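Local coordinates for protein 5-ketofructose reductase (Gluconobacter sp., PDB 7COK) that probably catalyses the reduction of 5-ketofructose, as a member of a novel class within the shikimate dehydrogenase family, at residues R7-C18 and L36-K46. Residues are numbered along the deposited sequence; the frame is centred on the assembly and turned at random.
Sequences RSILTGSFSTPC and LDARYINCDVK
Ile9 to Ser15 pair with Ala38 to Asp44 as the two parallel strands of a beta-alpha-beta crossover, joined through helix 23-34, in the substrate-binding domain of the shikimate dehydrogenase fold. Main-chain bonds run in the alternating parallel pattern from Ile9 N to Val45 N, weak only at Ser15 N to Cys43 O. Arg39 O is gripped twice, by Thr11 N and by Thr11 OG1 at 2.7 Å, the hydroxyl tilted from the carbonyl plane.

Aromatic packing is concentrated at Gly12: its CA sits 3.8 Å from the centroid of the Tyr40 ring, over its face in a CH-pi contact. With CG anti to the backbone N (chi1 -171°), the ring lies back across the first strand, and its hydroxyl bonds Asn66. Cut back to an alanine, Tyr40 would probably lose the ring face against Gly12 CA and leave Asn66 OD1 without this hydroxyl partner. On the opposite face of the sheet, where Phe14 and Cys43 point, Phe14 CD1 meets Val45 CG2 at 3.6 Å.

Polar side chains tie the C-terminal ends. A water links Ser13 OG, Ser15 OG, Asn42 OD1 and Cys43 O, while Asn42 ND2 reaches Cys18 O at 2.9 Å, from above the carbonyl plane. Asp44 OD1 is held from opposite faces of its carboxylate, by Thr16 OG1 at 2.7 Å and by Lys46 NZ at 2.8 Å.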
loop_
_atom_site.group_PDB
_atom_site.type_symbol
_atom_site.label_atom_id
_atom_site.label_comp_id
_atom_site.label_asym_id
_atom_site.label_seq_id
_atom_site.Cartn_x
_atom_site.Cartn_y
_atom_site.Cartn_z
ATOM N N ARG A 7 -5.091 10.657 0.962
ATOM C CA ARG A 7 -4.599 9.878 -0.155
ATOM C C ARG A 7 -3.104 10.069 -0.338
ATOM O O ARG A 7 -2.670 11.100 -0.871
ATOM C CB ARG A 7 -5.334 10.227 -1.432
ATOM C CG ARG A 7 -4.865 9.369 -2.580
ATOM C CD ARG A 7 -5.367 9.896 -3.896
ATOM N NE ARG A 7 -4.978 8.964 -4.947
ATOM C CZ ARG A 7 -5.352 9.042 -6.225
ATOM N NH1 ARG A 7 -6.151 10.010 -6.655
ATOM N NH2 ARG A 7 -4.944 8.106 -7.077
ATOM N N SER A 8 -2.331 9.084 0.131
ATOM C CA SER A 8 -0.876 9.060 -0.093
ATOM C C SER A 8 -0.548 8.571 -1.493
ATOM O O SER A 8 -1.274 7.753 -2.048
ATOM C CB SER A 8 -0.196 8.133 0.917
ATOM O OG SER A 8 -0.570 8.435 2.254
ATOM N N ILE A 9 0.558 9.049 -2.048
ATOM C CA ILE A 9 1.102 8.542 -3.311
ATOM C C ILE A 9 1.555 7.110 -3.020
ATOM O O ILE A 9 2.188 6.852 -1.978
ATOM C CB ILE A 9 2.299 9.403 -3.800
ATOM C CG1 ILE A 9 1.878 10.857 -4.120
ATOM C CG2 ILE A 9 3.013 8.708 -4.964
ATOM C CD1 ILE A 9 3.004 11.879 -4.193
ATOM N N LEU A 10 1.211 6.171 -3.913
ATOM C CA LEU A 10 1.517 4.763 -3.680
ATOM C C LEU A 10 2.572 4.274 -4.645
ATOM O O LEU A 10 2.496 4.517 -5.851
ATOM C CB LEU A 10 0.257 3.900 -3.807
ATOM C CG LEU A 10 -0.853 4.269 -2.802
ATOM C CD1 LEU A 10 -2.112 3.476 -3.110
ATOM C CD2 LEU A 10 -0.380 4.050 -1.357
ATOM N N THR A 11 3.569 3.611 -4.073
ATOM C CA THR A 11 4.629 2.903 -4.762
ATOM C C THR A 11 4.806 1.588 -3.993
ATOM O O THR A 11 4.183 1.401 -2.933
ATOM C CB THR A 11 5.964 3.705 -4.743
ATOM O OG1 THR A 11 6.413 3.908 -3.388
ATOM C CG2 THR A 11 5.831 5.051 -5.439
ATOM N N GLY A 12 5.628 0.664 -4.503
ATOM C CA GLY A 12 5.940 -0.519 -3.718
ATOM C C GLY A 12 6.747 -1.516 -4.502
ATOM O O GLY A 12 7.459 -1.134 -5.434
ATOM N N SER A 13 6.592 -2.790 -4.138
ATOM C CA SER A 13 7.419 -3.861 -4.688
ATOM C C SER A 13 6.670 -5.173 -4.792
ATOM O O SER A 13 5.824 -5.474 -3.952
ATOM C CB SER A 13 8.652 -4.042 -3.795
ATOM O OG SER A 13 9.414 -5.197 -4.124
ATOM N N PHE A 14 6.983 -5.932 -5.850
ATOM C CA PHE A 14 6.475 -7.290 -6.017
ATOM C C PHE A 14 7.687 -8.212 -6.035
ATOM O O PHE A 14 8.627 -8.028 -6.816
ATOM C CB PHE A 14 5.715 -7.432 -7.336
ATOM C CG PHE A 14 4.592 -6.458 -7.517
ATOM C CD1 PHE A 14 3.784 -6.032 -6.427
ATOM C CD2 PHE A 14 4.273 -5.990 -8.807
ATOM C CE1 PHE A 14 2.729 -5.144 -6.631
ATOM C CE2 PHE A 14 3.213 -5.094 -8.998
ATOM C CZ PHE A 14 2.444 -4.672 -7.928
ATOM N N SER A 15 7.681 -9.201 -5.144
ATOM C CA SER A 15 8.765 -10.179 -5.072
ATOM C C SER A 15 8.300 -11.317 -4.181
ATOM O O SER A 15 7.315 -11.177 -3.465
ATOM C CB SER A 15 10.040 -9.546 -4.495
ATOM O OG SER A 15 9.903 -9.261 -3.125
ATOM N N THR A 16 9.011 -12.436 -4.231
ATOM C CA THR A 16 8.838 -13.477 -3.225
ATOM C C THR A 16 10.136 -14.259 -3.047
ATOM O O THR A 16 10.736 -14.664 -4.054
ATOM C CB THR A 16 7.623 -14.419 -3.499
ATOM O OG1 THR A 16 7.392 -15.236 -2.350
ATOM C CG2 THR A 16 7.786 -15.317 -4.726
ATOM N N PRO A 17 10.600 -14.450 -1.803
ATOM C CA PRO A 17 10.048 -13.865 -0.567
ATOM C C PRO A 17 10.417 -12.382 -0.441
ATOM O O PRO A 17 11.346 -11.926 -1.092
ATOM C CB PRO A 17 10.747 -14.680 0.530
ATOM C CG PRO A 17 12.043 -15.101 -0.085
ATOM C CD PRO A 17 11.730 -15.363 -1.527
ATOM N N CYS A 18 9.662 -11.633 0.355
ATOM C CA CYS A 18 9.936 -10.201 0.514
ATOM C C CYS A 18 10.263 -9.726 1.928
ATOM O O CYS A 18 10.596 -8.545 2.115
ATOM C CB CYS A 18 8.778 -9.370 -0.053
ATOM S SG CYS A 18 7.310 -9.352 0.972
ATOM N N LEU A 36 7.247 14.087 1.985
ATOM C CA LEU A 36 6.418 13.632 0.876
ATOM C C LEU A 36 5.426 12.654 1.437
ATOM O O LEU A 36 5.801 11.715 2.171
ATOM C CB LEU A 36 7.294 12.959 -0.187
ATOM C CG LEU A 36 7.252 13.352 -1.666
ATOM C CD1 LEU A 36 7.769 12.180 -2.503
ATOM C CD2 LEU A 36 5.879 13.785 -2.137
ATOM N N ASP A 37 4.148 12.876 1.131
ATOM C CA ASP A 37 3.114 11.943 1.551
ATOM C C ASP A 37 3.047 10.801 0.533
ATOM O O ASP A 37 2.196 10.761 -0.355
ATOM C CB ASP A 37 1.766 12.618 1.748
ATOM C CG ASP A 37 0.681 11.632 2.156
ATOM O OD1 ASP A 37 1.028 10.528 2.658
ATOM O OD2 ASP A 37 -0.517 11.950 1.969
ATOM N N ALA A 38 3.993 9.890 0.683
ATOM C CA ALA A 38 4.154 8.753 -0.230
ATOM C C ALA A 38 4.445 7.532 0.624
ATOM O O ALA A 38 4.986 7.645 1.729
ATOM C CB ALA A 38 5.276 9.005 -1.246
ATOM N N ARG A 39 4.060 6.359 0.110
ATOM C CA ARG A 39 4.252 5.094 0.808
ATOM C C ARG A 39 4.862 4.097 -0.157
ATOM O O ARG A 39 4.637 4.166 -1.347
ATOM C CB ARG A 39 2.908 4.571 1.290
ATOM C CG ARG A 39 2.165 5.532 2.213
ATOM C CD ARG A 39 0.874 4.932 2.712
ATOM N NE ARG A 39 1.178 3.988 3.780
ATOM C CZ ARG A 39 0.274 3.382 4.534
ATOM N NH1 ARG A 39 -1.023 3.592 4.341
ATOM N NH2 ARG A 39 0.688 2.557 5.474
ATOM N N TYR A 40 5.605 3.140 0.396
ATOM C CA TYR A 40 6.174 2.032 -0.354
ATOM C C TYR A 40 5.593 0.770 0.241
ATOM O O TYR A 40 5.852 0.443 1.411
ATOM C CB TYR A 40 7.680 2.052 -0.181
ATOM C CG TYR A 40 8.440 1.081 -1.082
ATOM C CD1 TYR A 40 8.590 -0.264 -0.725
ATOM C CD2 TYR A 40 9.034 1.514 -2.258
ATOM C CE1 TYR A 40 9.317 -1.142 -1.525
ATOM C CE2 TYR A 40 9.752 0.633 -3.060
ATOM C CZ TYR A 40 9.898 -0.687 -2.673
ATOM O OH TYR A 40 10.632 -1.567 -3.475
ATOM N N ILE A 41 4.845 0.029 -0.582
ATOM C CA ILE A 41 4.147 -1.167 -0.157
ATOM C C ILE A 41 4.888 -2.434 -0.617
ATOM O O ILE A 41 4.891 -2.767 -1.807
ATOM C CB ILE A 41 2.668 -1.165 -0.661
ATOM C CG1 ILE A 41 1.946 0.183 -0.364
ATOM C CG2 ILE A 41 1.914 -2.364 -0.115
ATOM C CD1 ILE A 41 2.018 0.701 1.058
ATOM N N ASN A 42 5.498 -3.134 0.342
ATOM C CA ASN A 42 6.299 -4.328 0.073
ATOM C C ASN A 42 5.396 -5.559 0.058
ATOM O O ASN A 42 4.899 -6.010 1.105
ATOM C CB ASN A 42 7.360 -4.451 1.174
ATOM C CG ASN A 42 8.355 -5.578 0.920
ATOM O OD1 ASN A 42 8.647 -5.908 -0.214
ATOM N ND2 ASN A 42 8.913 -6.135 1.998
ATOM N N CYS A 43 5.142 -6.077 -1.143
ATOM C CA CYS A 43 4.172 -7.170 -1.346
ATOM C C CYS A 43 4.839 -8.486 -1.689
ATOM O O CYS A 43 5.767 -8.529 -2.483
ATOM C CB CYS A 43 3.229 -6.833 -2.493
ATOM S SG CYS A 43 2.302 -5.298 -2.289
ATOM N N ASP A 44 4.322 -9.560 -1.092
ATOM C CA ASP A 44 4.800 -10.865 -1.432
ATOM C C ASP A 44 3.899 -11.421 -2.521
ATOM O O ASP A 44 2.760 -11.813 -2.264
ATOM C CB ASP A 44 4.848 -11.768 -0.212
ATOM C CG ASP A 44 5.786 -12.905 -0.393
ATOM O OD1 ASP A 44 5.462 -13.792 -1.199
ATOM O OD2 ASP A 44 6.853 -12.914 0.244
ATOM N N VAL A 45 4.422 -11.432 -3.742
ATOM C CA VAL A 45 3.629 -11.771 -4.917
ATOM C C VAL A 45 4.232 -13.032 -5.526
ATOM O O VAL A 45 5.414 -13.062 -5.864
ATOM C CB VAL A 45 3.650 -10.620 -5.960
ATOM C CG1 VAL A 45 2.954 -11.031 -7.234
ATOM C CG2 VAL A 45 2.995 -9.356 -5.413
ATOM N N LYS A 46 3.414 -14.075 -5.656
ATOM C CA LYS A 46 3.878 -15.333 -6.241
ATOM C C LYS A 46 3.926 -15.221 -7.778
ATOM O O LYS A 46 3.307 -14.330 -8.382
ATOM C CB LYS A 46 2.999 -16.506 -5.769
ATOM C CG LYS A 46 2.870 -16.649 -4.242
ATOM C CD LYS A 46 4.222 -16.606 -3.526
ATOM C CE LYS A 46 4.110 -16.760 -2.010
ATOM N NZ LYS A 46 3.424 -15.649 -1.268
HETATM O O HOH W 1 8.137 -7.165 -2.651
#